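Local coordinates for anaphase-promoting complex subunit cut9 (Schizosaccharomyces pombe, PDB 2XPI), which serves as a subunit of the anaphase-promoting complex, the ubiquitin ligase that controls progression through mitosis and G1, at residues D267-F270 against L271-L274. Numbering follows the deposited sequence.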
loop_
_atom_site.group_PDB
_atom_site.type_symbol
_atom_site.label_atom_id
_atom_site.label_comp_id
_atom_site.label_asym_id
_atom_site.label_seq_id
_atom_site.Cartn_x
_atom_site.Cartn_y
_atom_site.Cartn_z
ATOM N N ASP A 267 4.758 -27.727 25.630
ATOM C CA ASP A 267 3.919 -27.997 24.462
ATOM C C ASP A 267 4.783 -28.049 23.189
ATOM O O ASP A 267 4.339 -27.689 22.100
ATOM C CB ASP A 267 2.831 -26.919 24.341
ATOM C CG ASP A 267 1.727 -27.301 23.379
ATOM O OD1 ASP A 267 1.291 -26.415 22.611
ATOM O OD2 ASP A 267 1.304 -28.482 23.382
ATOM N N ALA A 268 6.024 -28.494 23.340
ATOM C CA ALA A 268 6.989 -28.456 22.244
ATOM C C ALA A 268 6.526 -29.276 21.062
ATOM O O ALA A 268 6.774 -28.897 19.925
ATOM C CB ALA A 268 8.352 -28.935 22.709
ATOM N N ALA A 269 5.843 -30.388 21.328
ATOM C CA ALA A 269 5.480 -31.316 20.268
ATOM C C ALA A 269 4.438 -30.748 19.335
ATOM O O ALA A 269 4.371 -31.136 18.176
ATOM C CB ALA A 269 5.007 -32.645 20.828
ATOM N N PHE A 270 3.618 -29.845 19.838
ATOM C CA PHE A 270 2.580 -29.235 19.030
ATOM C C PHE A 270 3.196 -28.387 17.927
ATOM O O PHE A 270 2.872 -28.551 16.750
ATOM C CB PHE A 270 1.676 -28.388 19.920
ATOM C CG PHE A 270 0.681 -27.548 19.172
ATOM C CD1 PHE A 270 -0.486 -28.105 18.674
ATOM C CD2 PHE A 270 0.887 -26.189 19.019
ATOM C CE1 PHE A 270 -1.414 -27.325 18.004
ATOM C CE2 PHE A 270 -0.029 -25.412 18.362
ATOM C CZ PHE A 270 -1.186 -25.983 17.855
ATOM N N LEU A 271 4.096 -27.488 18.290
ATOM C CA LEU A 271 4.705 -26.634 17.285
ATOM C C LEU A 271 5.583 -27.456 16.341
ATOM O O LEU A 271 5.507 -27.297 15.133
ATOM C CB LEU A 271 5.507 -25.505 17.932
ATOM C CG LEU A 271 6.278 -24.592 16.980
ATOM C CD1 LEU A 271 5.343 -23.863 15.990
ATOM C CD2 LEU A 271 7.147 -23.615 17.760
ATOM N N ARG A 272 6.401 -28.347 16.886
ATOM C CA ARG A 272 7.239 -29.197 16.047
ATOM C C ARG A 272 6.432 -29.983 15.014
ATOM O O ARG A 272 6.853 -30.085 13.868
ATOM C CB ARG A 272 8.087 -30.149 16.888
ATOM C CG ARG A 272 8.884 -31.131 16.071
ATOM C CD ARG A 272 10.030 -31.708 16.869
ATOM N NE ARG A 272 9.656 -31.912 18.263
ATOM C CZ ARG A 272 8.905 -32.925 18.680
ATOM N NH1 ARG A 272 8.470 -33.821 17.789
ATOM N NH2 ARG A 272 8.591 -33.044 19.970
ATOM N N SER A 273 5.278 -30.524 15.412
ATOM C CA SER A 273 4.411 -31.251 14.471
ATOM C C SER A 273 3.876 -30.320 13.382
ATOM O O SER A 273 3.762 -30.706 12.223
ATOM C CB SER A 273 3.232 -31.938 15.185
ATOM O OG SER A 273 3.635 -32.775 16.267
ATOM N N LEU A 274 3.524 -29.094 13.753
ATOM C CA LEU A 274 3.092 -28.107 12.766
ATOM C C LEU A 274 4.163 -27.895 11.714
ATOM O O LEU A 274 3.865 -27.849 10.527
ATOM C CB LEU A 274 2.780 -26.766 13.437
ATOM C CG LEU A 274 1.334 -26.315 13.653
ATOM C CD1 LEU A 274 0.396 -27.469 13.889
ATOM C CD2 LEU A 274 1.280 -25.333 14.807
#
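Arg272 folds its guanidinium back over Ala269, one face of the flat group lying above Ala269 CA, with NH2 3.7 Å from Ala269 CB. Its chi1 and chi2 run extended, and a bend at chi3 (37°) then turns the charged end toward the start of the helix. The next residue, Ser273, one turn on from Ala269, doubles the grip on Ala269 O: its OG donates at 2.6 Å and its backbone N at 3.0 Å, from opposite faces of the carbonyl plane. OG sits beside its own backbone N (chi1 -53°), which brings the hydroxyl within range of that carbonyl. These are the first two turns of helix 268-276, which opens TPR 6, one of the repeats that mediate homodimerization. An alanine in place of Ser273 would probably leave Ala269 O with the main-chain bond alone. The Ser273 side chain also packs on Ala291 and Tyr294 of helix 285-296. On another side of the helix, Leu274 CD2 meets Phe270 CE2 obliquely at 3.8 Å. The Phe270 ring also packs on Leu87 and makes a cation-pi contact with Arg83, both of the second subunit. That same Arg83 forms a salt bridge with Asp267 OD2, while Asp267 OD1 is hydrogen-bonded to Tyr263.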